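Local coordinates for ribose-5-phosphate isomerase RpiB (Thermotoga maritima, PDB 1O1X), which probably interconverts ribose 5-phosphate and ribulose 5-phosphate, as an RpiB-type isomerase of the LacAB/RpiB family, at residues G92-L97 against N112-V117. Sequence-based numbering, arbitrary orientation.
Sequences GIRAAL and NANILV
G92 O receives the side-chain amide of N114 through ND2 at 2.9 Å, in the plane of both the carbonyl and the amide. The same amide uses its other end on R94, whose backbone N reaches N114 OD1 at 2.9 Å in a nearly straight bond (172°), so the asparagine bridges two peptide groups just ahead of the strand pairing. Its chi1 of 54° sets CG between the backbone N and the carbonyl carbon, and from there the amide reaches the backbone of G92 and R94. With an alanine at this position, G92 O and R94 N would both probably lose their partner from N114. Between G92 and R94, I93 lays CG2 against I115 CD1. The R94 guanidinium grips N112 O side-on, NE at 3.2 Å and NH2 at 3.0 Å, both from one face of the carbonyl; N114 ND2 lies over a face of the guanidinium. R94 O takes two bonds, from N114 N and I115 N. From A95 the pairing is regular parallel sheet: A96 N donates to I115 O at 2.8 Å, and A96 O accepts from V117 N. A95 CB packs on I115 and V117 on one face, where L97 CD1 also meets V117 CG1 at 3.9 Å; on the other, A96 CB touches A113 CB. The two strands, with helix 101-109 between them, form a beta-alpha-beta unit. Helix 81-87 covers the face of A95, L97 and V117, helix 125-137 packs on A113 and L116, and strand 72-75 flanks 115-117, leaving 95-97 outermost within the chain; a second subunit packs on A96 and L97 of this strand and on R94 just before it.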
loop_
_atom_site.group_PDB
_atom_site.type_symbol
_atom_site.label_atom_id
_atom_site.label_comp_id
_atom_site.label_asym_id
_atom_site.label_seq_id
_atom_site.Cartn_x
_atom_site.Cartn_y
_atom_site.Cartn_z
ATOM N N GLY A 92 24.608 12.893 -5.701
ATOM C CA GLY A 92 24.790 11.782 -6.605
ATOM C C GLY A 92 23.989 10.558 -6.260
ATOM O O GLY A 92 23.971 9.624 -7.052
ATOM N N ILE A 93 23.390 10.514 -5.067
ATOM C CA ILE A 93 22.598 9.375 -4.641
ATOM C C ILE A 93 21.141 9.702 -4.785
ATOM O O ILE A 93 20.685 10.760 -4.350
ATOM C CB ILE A 93 22.913 8.997 -3.151
ATOM C CG1 ILE A 93 24.387 8.612 -3.001
ATOM C CG2 ILE A 93 21.934 7.914 -2.631
ATOM C CD1 ILE A 93 24.831 7.345 -3.780
ATOM N N ARG A 94 20.400 8.799 -5.422
ATOM C CA ARG A 94 18.945 8.925 -5.548
ATOM C C ARG A 94 18.350 7.605 -5.047
ATOM O O ARG A 94 18.255 6.622 -5.763
ATOM C CB ARG A 94 18.595 9.278 -6.981
ATOM C CG ARG A 94 19.061 10.691 -7.394
ATOM C CD ARG A 94 18.746 11.077 -8.838
ATOM N NE ARG A 94 19.399 10.136 -9.719
ATOM C CZ ARG A 94 20.682 10.143 -10.051
ATOM N NH1 ARG A 94 21.494 11.097 -9.663
ATOM N NH2 ARG A 94 21.158 9.137 -10.763
ATOM N N ALA A 95 18.038 7.593 -3.745
ATOM C CA ALA A 95 17.536 6.438 -3.050
ATOM C C ALA A 95 16.023 6.511 -2.938
ATOM O O ALA A 95 15.461 7.472 -2.348
ATOM C CB ALA A 95 18.181 6.344 -1.668
ATOM N N ALA A 96 15.349 5.488 -3.472
ATOM C CA ALA A 96 13.895 5.498 -3.627
ATOM C C ALA A 96 13.233 4.403 -2.787
ATOM O O ALA A 96 13.411 3.213 -3.045
ATOM C CB ALA A 96 13.510 5.305 -5.098
ATOM N N LEU A 97 12.422 4.828 -1.835
ATOM C CA LEU A 97 11.619 3.957 -0.969
ATOM C C LEU A 97 10.393 3.500 -1.786
ATOM O O LEU A 97 9.502 4.310 -2.109
ATOM C CB LEU A 97 11.212 4.746 0.278
ATOM C CG LEU A 97 10.311 4.069 1.308
ATOM C CD1 LEU A 97 10.795 2.704 1.641
ATOM C CD2 LEU A 97 10.133 4.924 2.576
ATOM N N ASN A 112 15.837 8.282 -12.158
ATOM C CA ASN A 112 17.103 7.570 -12.422
ATOM C C ASN A 112 17.697 7.074 -11.104
ATOM O O ASN A 112 18.882 7.227 -10.826
ATOM C CB ASN A 112 18.120 8.486 -13.145
ATOM C CG ASN A 112 19.254 7.714 -13.779
ATOM O OD1 ASN A 112 19.146 6.488 -13.926
ATOM N ND2 ASN A 112 20.342 8.409 -14.180
ATOM N N ALA A 113 16.865 6.444 -10.285
ATOM C CA ALA A 113 17.272 6.055 -8.956
ATOM C C ALA A 113 18.405 5.048 -9.022
ATOM O O ALA A 113 18.413 4.134 -9.865
ATOM C CB ALA A 113 16.109 5.517 -8.213
ATOM N N ASN A 114 19.369 5.198 -8.116
ATOM C CA ASN A 114 20.494 4.268 -8.072
ATOM C C ASN A 114 20.538 3.432 -6.795
ATOM O O ASN A 114 21.307 2.505 -6.694
ATOM C CB ASN A 114 21.818 4.974 -8.398
ATOM C CG ASN A 114 22.094 6.201 -7.540
ATOM O OD1 ASN A 114 21.516 6.374 -6.477
ATOM N ND2 ASN A 114 23.051 7.016 -7.980
ATOM N N ILE A 115 19.645 3.729 -5.863
ATOM C CA ILE A 115 19.432 2.904 -4.681
ATOM C C ILE A 115 17.957 2.664 -4.472
ATOM O O ILE A 115 17.153 3.592 -4.485
ATOM C CB ILE A 115 20.062 3.512 -3.375
ATOM C CG1 ILE A 115 21.583 3.645 -3.500
ATOM C CG2 ILE A 115 19.711 2.658 -2.176
ATOM C CD1 ILE A 115 22.271 4.104 -2.237
ATOM N N LEU A 116 17.620 1.396 -4.304
ATOM C CA LEU A 116 16.282 0.949 -3.963
ATOM C C LEU A 116 16.214 0.775 -2.441
ATOM O O LEU A 116 17.034 0.099 -1.859
ATOM C CB LEU A 116 15.954 -0.374 -4.653
ATOM C CG LEU A 116 14.719 -1.147 -4.163
ATOM C CD1 LEU A 116 13.499 -0.313 -4.442
ATOM C CD2 LEU A 116 14.626 -2.495 -4.829
ATOM N N VAL A 117 15.218 1.374 -1.820
ATOM C CA VAL A 117 15.023 1.201 -0.404
ATOM C C VAL A 117 13.734 0.409 -0.183
ATOM O O VAL A 117 12.664 0.755 -0.730
ATOM C CB VAL A 117 14.955 2.587 0.340
ATOM C CG1 VAL A 117 14.678 2.392 1.825
ATOM C CG2 VAL A 117 16.219 3.411 0.099
#